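Local coordinates for protein Rab3 interacting molecule variant 2 (Drosophila melanogaster, PDB 4TS6) that probably acts as a presynaptic active-zone scaffold that supports neurotransmitter release, this fragment being its C2A domain, at residues R86-L98 with F109-L122. Residues are numbered along the deposited sequence; the frame is centred on the assembly and turned at random.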
loop_
_atom_site.group_PDB
_atom_site.type_symbol
_atom_site.label_atom_id
_atom_site.label_comp_id
_atom_site.label_asym_id
_atom_site.label_seq_id
_atom_site.Cartn_x
_atom_site.Cartn_y
_atom_site.Cartn_z
ATOM N N ARG A 86 -12.790 4.466 15.480
ATOM C CA ARG A 86 -13.262 4.568 14.107
ATOM C C ARG A 86 -13.337 6.045 13.671
ATOM O O ARG A 86 -12.879 6.400 12.592
ATOM C CB ARG A 86 -14.628 3.875 13.952
ATOM C CG ARG A 86 -15.182 3.889 12.518
ATOM C CD ARG A 86 -14.099 3.520 11.510
ATOM N NE ARG A 86 -14.544 3.611 10.118
ATOM C CZ ARG A 86 -14.589 4.741 9.417
ATOM N NH1 ARG A 86 -14.998 4.725 8.156
ATOM N NH2 ARG A 86 -14.231 5.892 9.975
ATOM N N CYS A 87 -13.876 6.910 14.525
ATOM C CA CYS A 87 -14.083 8.299 14.118
ATOM C C CYS A 87 -12.765 9.048 13.920
ATOM O O CYS A 87 -12.720 10.037 13.189
ATOM C CB CYS A 87 -14.997 9.031 15.103
ATOM S SG CYS A 87 -14.331 9.124 16.762
ATOM N N ASP A 88 -11.692 8.555 14.541
ATOM C CA ASP A 88 -10.369 9.151 14.377
ATOM C C ASP A 88 -9.842 8.981 12.958
ATOM O O ASP A 88 -8.876 9.634 12.562
ATOM C CB ASP A 88 -9.374 8.543 15.371
ATOM C CG ASP A 88 -9.668 8.932 16.787
ATOM O OD1 ASP A 88 -10.096 10.085 17.016
ATOM O OD2 ASP A 88 -9.490 8.082 17.686
ATOM N N LEU A 89 -10.473 8.103 12.190
ATOM C CA LEU A 89 -10.026 7.854 10.825
ATOM C C LEU A 89 -10.594 8.911 9.885
ATOM O O LEU A 89 -10.130 9.062 8.754
ATOM C CB LEU A 89 -10.460 6.465 10.363
ATOM C CG LEU A 89 -9.911 5.284 11.168
ATOM C CD1 LEU A 89 -10.406 3.975 10.591
ATOM C CD2 LEU A 89 -8.410 5.312 11.196
ATOM N N ASN A 90 -11.588 9.653 10.353
ATOM C CA ASN A 90 -12.215 10.645 9.491
ATOM C C ASN A 90 -11.253 11.788 9.291
ATOM O O ASN A 90 -10.781 12.382 10.259
ATOM C CB ASN A 90 -13.530 11.133 10.087
ATOM C CG ASN A 90 -14.489 9.999 10.352
ATOM O OD1 ASN A 90 -14.414 8.956 9.702
ATOM N ND2 ASN A 90 -15.381 10.180 11.320
ATOM N N GLY A 91 -10.940 12.078 8.034
ATOM C CA GLY A 91 -10.021 13.154 7.724
ATOM C C GLY A 91 -8.612 12.633 7.491
ATOM O O GLY A 91 -7.749 13.353 6.971
ATOM N N ARG A 92 -8.374 11.377 7.854
ATOM C CA ARG A 92 -7.087 10.756 7.538
ATOM C C ARG A 92 -7.102 10.011 6.213
ATOM O O ARG A 92 -8.166 9.647 5.700
ATOM C CB ARG A 92 -6.633 9.825 8.656
ATOM C CG ARG A 92 -6.598 10.511 9.993
ATOM C CD ARG A 92 -5.618 9.831 10.907
ATOM N NE ARG A 92 -5.964 10.121 12.292
ATOM C CZ ARG A 92 -5.199 9.823 13.336
ATOM N NH1 ARG A 92 -4.022 9.229 13.148
ATOM N NH2 ARG A 92 -5.616 10.126 14.562
ATOM N N LEU A 93 -5.911 9.797 5.654
ATOM C CA LEU A 93 -5.784 9.127 4.361
ATOM C C LEU A 93 -4.813 7.976 4.508
ATOM O O LEU A 93 -3.776 8.127 5.139
ATOM C CB LEU A 93 -5.241 10.086 3.303
ATOM C CG LEU A 93 -6.080 11.312 2.962
ATOM C CD1 LEU A 93 -5.377 12.143 1.903
ATOM C CD2 LEU A 93 -7.439 10.894 2.475
ATOM N N LEU A 94 -5.142 6.822 3.940
ATOM C CA LEU A 94 -4.147 5.754 3.847
ATOM C C LEU A 94 -3.469 5.897 2.489
ATOM O O LEU A 94 -4.125 5.815 1.454
ATOM C CB LEU A 94 -4.798 4.376 3.960
ATOM C CG LEU A 94 -3.817 3.211 4.140
ATOM C CD1 LEU A 94 -3.251 3.256 5.538
ATOM C CD2 LEU A 94 -4.497 1.875 3.875
ATOM N N GLU A 95 -2.161 6.132 2.490
ATOM C CA GLU A 95 -1.426 6.390 1.252
ATOM C C GLU A 95 -0.506 5.206 1.032
ATOM O O GLU A 95 0.426 4.987 1.810
ATOM C CB GLU A 95 -0.600 7.682 1.381
ATOM C CG GLU A 95 0.103 8.133 0.082
ATOM C CD GLU A 95 1.218 9.142 0.336
ATOM O OE1 GLU A 95 1.081 10.332 -0.069
ATOM O OE2 GLU A 95 2.242 8.737 0.934
ATOM N N VAL A 96 -0.788 4.425 -0.008
ATOM C CA VAL A 96 0.017 3.254 -0.332
ATOM C C VAL A 96 0.743 3.561 -1.630
ATOM O O VAL A 96 0.115 3.841 -2.656
ATOM C CB VAL A 96 -0.858 1.997 -0.547
ATOM C CG1 VAL A 96 0.035 0.782 -0.859
ATOM C CG2 VAL A 96 -1.751 1.724 0.679
ATOM N N THR A 97 2.067 3.513 -1.595
ATOM C CA THR A 97 2.842 3.846 -2.776
ATOM C C THR A 97 3.705 2.664 -3.182
ATOM O O THR A 97 4.384 2.077 -2.341
ATOM C CB THR A 97 3.739 5.060 -2.517
ATOM O OG1 THR A 97 2.948 6.148 -2.014
ATOM C CG2 THR A 97 4.418 5.486 -3.787
ATOM N N LEU A 98 3.671 2.313 -4.467
ATOM C CA LEU A 98 4.534 1.257 -4.999
ATOM C C LEU A 98 5.803 1.854 -5.584
ATOM O O LEU A 98 5.752 2.853 -6.307
ATOM C CB LEU A 98 3.823 0.450 -6.093
ATOM C CG LEU A 98 3.194 -0.873 -5.662
ATOM C CD1 LEU A 98 2.281 -0.632 -4.501
ATOM C CD2 LEU A 98 2.421 -1.521 -6.798
ATOM N N PHE A 109 9.250 5.546 -8.613
ATOM C CA PHE A 109 7.837 5.550 -8.268
ATOM C C PHE A 109 7.031 4.761 -9.316
ATOM O O PHE A 109 7.169 4.986 -10.519
ATOM C CB PHE A 109 7.355 7.007 -8.168
ATOM C CG PHE A 109 5.854 7.157 -7.983
ATOM C CD1 PHE A 109 5.273 7.012 -6.740
ATOM C CD2 PHE A 109 5.044 7.474 -9.057
ATOM C CE1 PHE A 109 3.894 7.170 -6.573
ATOM C CE2 PHE A 109 3.677 7.618 -8.895
ATOM C CZ PHE A 109 3.108 7.469 -7.655
ATOM N N ILE A 110 6.203 3.823 -8.873
ATOM C CA ILE A 110 5.406 3.046 -9.819
ATOM C C ILE A 110 3.966 3.560 -9.858
ATOM O O ILE A 110 3.353 3.631 -10.917
ATOM C CB ILE A 110 5.353 1.545 -9.436
ATOM C CG1 ILE A 110 6.730 0.907 -9.498
ATOM C CG2 ILE A 110 4.415 0.781 -10.387
ATOM C CD1 ILE A 110 6.717 -0.561 -9.062
ATOM N N GLY A 111 3.426 3.900 -8.696
ATOM C CA GLY A 111 2.031 4.308 -8.603
ATOM C C GLY A 111 1.563 4.302 -7.169
ATOM O O GLY A 111 2.253 3.798 -6.280
ATOM N N GLU A 112 0.364 4.832 -6.938
ATOM C CA GLU A 112 -0.111 4.995 -5.578
ATOM C C GLU A 112 -1.604 4.726 -5.531
ATOM O O GLU A 112 -2.300 4.827 -6.543
ATOM C CB GLU A 112 0.158 6.431 -5.077
ATOM C CG GLU A 112 -0.667 7.477 -5.842
ATOM C CD GLU A 112 -0.604 8.861 -5.227
ATOM O OE1 GLU A 112 -1.465 9.707 -5.574
ATOM O OE2 GLU A 112 0.308 9.106 -4.410
ATOM N N VAL A 113 -2.070 4.341 -4.349
ATOM C CA VAL A 113 -3.492 4.204 -4.076
ATOM C C VAL A 113 -3.689 4.981 -2.800
ATOM O O VAL A 113 -2.985 4.758 -1.814
ATOM C CB VAL A 113 -3.891 2.728 -3.872
ATOM C CG1 VAL A 113 -5.308 2.623 -3.325
ATOM C CG2 VAL A 113 -3.792 1.959 -5.194
ATOM N N VAL A 114 -4.601 5.943 -2.835
ATOM C CA VAL A 114 -4.856 6.752 -1.657
ATOM C C VAL A 114 -6.296 6.545 -1.232
ATOM O O VAL A 114 -7.225 6.728 -2.028
ATOM C CB VAL A 114 -4.582 8.245 -1.913
ATOM C CG1 VAL A 114 -4.838 9.048 -0.648
ATOM C CG2 VAL A 114 -3.145 8.441 -2.341
ATOM N N ILE A 115 -6.484 6.135 0.012
ATOM C CA ILE A 115 -7.838 5.834 0.472
ATOM C C ILE A 115 -8.343 6.870 1.465
ATOM O O ILE A 115 -7.670 7.165 2.445
ATOM C CB ILE A 115 -7.922 4.407 1.033
ATOM C CG1 ILE A 115 -7.739 3.408 -0.132
ATOM C CG2 ILE A 115 -9.266 4.177 1.706
ATOM C CD1 ILE A 115 -7.546 1.969 0.291
ATOM N N ASP A 116 -9.513 7.444 1.175
ATOM C CA ASP A 116 -10.180 8.380 2.083
ATOM C C ASP A 116 -10.960 7.549 3.109
ATOM O O ASP A 116 -12.070 7.097 2.838
ATOM C CB ASP A 116 -11.124 9.303 1.296
ATOM C CG ASP A 116 -11.519 10.567 2.074
ATOM O OD1 ASP A 116 -11.471 10.566 3.327
ATOM O OD2 ASP A 116 -11.889 11.569 1.419
ATOM N N LEU A 117 -10.375 7.343 4.282
ATOM C CA LEU A 117 -10.906 6.358 5.224
ATOM C C LEU A 117 -12.280 6.727 5.749
ATOM O O LEU A 117 -13.029 5.863 6.182
ATOM C CB LEU A 117 -9.940 6.145 6.381
ATOM C CG LEU A 117 -8.600 5.564 5.944
ATOM C CD1 LEU A 117 -7.572 5.699 7.041
ATOM C CD2 LEU A 117 -8.807 4.110 5.585
ATOM N N ALA A 118 -12.611 8.011 5.706
ATOM C CA ALA A 118 -13.893 8.467 6.221
ATOM C C ALA A 118 -15.042 7.810 5.450
ATOM O O ALA A 118 -16.117 7.573 6.005
ATOM C CB ALA A 118 -13.983 9.983 6.137
ATOM N N HIS A 119 -14.790 7.488 4.181
ATOM C CA HIS A 119 -15.820 6.936 3.304
ATOM C C HIS A 119 -15.645 5.443 3.002
ATOM O O HIS A 119 -16.320 4.901 2.120
ATOM C CB HIS A 119 -15.892 7.751 2.009
ATOM C CG HIS A 119 -16.123 9.213 2.238
ATOM N ND1 HIS A 119 -17.234 9.696 2.901
ATOM C CD2 HIS A 119 -15.383 10.298 1.907
ATOM C CE1 HIS A 119 -17.169 11.014 2.963
ATOM N NE2 HIS A 119 -16.056 11.405 2.367
ATOM N N HIS A 120 -14.754 4.776 3.739
ATOM C CA HIS A 120 -14.553 3.332 3.566
ATOM C C HIS A 120 -15.285 2.490 4.625
ATOM O O HIS A 120 -15.423 2.910 5.770
ATOM C CB HIS A 120 -13.059 2.991 3.551
ATOM C CG HIS A 120 -12.736 1.745 2.788
ATOM N ND1 HIS A 120 -13.013 0.483 3.267
ATOM C CD2 HIS A 120 -12.162 1.569 1.570
ATOM C CE1 HIS A 120 -12.620 -0.420 2.384
ATOM N NE2 HIS A 120 -12.102 0.214 1.347
ATOM N N ILE A 121 -15.742 1.299 4.230
ATOM C CA ILE A 121 -16.524 0.415 5.100
ATOM C C ILE A 121 -15.642 -0.345 6.091
ATOM O O ILE A 121 -16.065 -0.634 7.210
ATOM C CB ILE A 121 -17.382 -0.592 4.271
ATOM C CG1 ILE A 121 -18.289 -1.429 5.182
ATOM C CG2 ILE A 121 -16.510 -1.489 3.409
ATOM C CD1 ILE A 121 -19.033 -2.553 4.473
ATOM N N LEU A 122 -14.426 -0.677 5.664
ATOM C CA LEU A 122 -13.431 -1.330 6.523
ATOM C C LEU A 122 -13.869 -2.702 7.037
ATOM O O LEU A 122 -13.886 -2.945 8.246
ATOM C CB LEU A 122 -13.026 -0.412 7.683
ATOM C CG LEU A 122 -12.469 0.943 7.240
ATOM C CD1 LEU A 122 -12.121 1.796 8.432
ATOM C CD2 LEU A 122 -11.257 0.781 6.343
HETATM O O HOH W 1 -10.738 10.477 5.734
#
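Strands 93-98 and 109-116 pair as the two arms of an antiparallel beta hairpin, their axes 170° apart, with strand 109-116 at one edge of its sheet. Leu94 with Ile115 and Val96 with Val113 are hydrogen-bonded pairs; in the second, Val113 N reaches Val96 O at 2.8 Å. At the far end the register slips: Ile110 N donates to Leu98 O at 2.8 Å while Gly111 N makes a weak bond to the same oxygen, a classic beta bulge. There Leu98 N donates to Gly111 O at 2.7 Å, with an N-H...O angle of 167°. In this C2 beta-sandwich, Leu94, Val96 and Ile115 face the core, where Leu94 packs on Leu16 and Val27 of the second sheet, Val96 on Leu12 and Ile115 on Leu16, whereas Glu95 lies on the other face beside Val114 and forms a salt bridge with Arg56. Beyond the strands, Arg86, its chain bent at chi2 (45°), lays NE 3.5 Å from Leu122 CD1. Arg86 NH1 donates to His120 O (3.0 Å) and Arg86 NH2 to Asn90 OD1 (3.1 Å), both acceptors near the guanidinium plane, which fixes the group's rotation. A methionine in its place would probably leave His120 O and Asn90 OD1 without these donors and the loop ends less tightly joined. Leu89 CD1 meets Leu122 CD1 tip to tip at 3.5 Å, and a water bridges Gly91 N to Ala118 N.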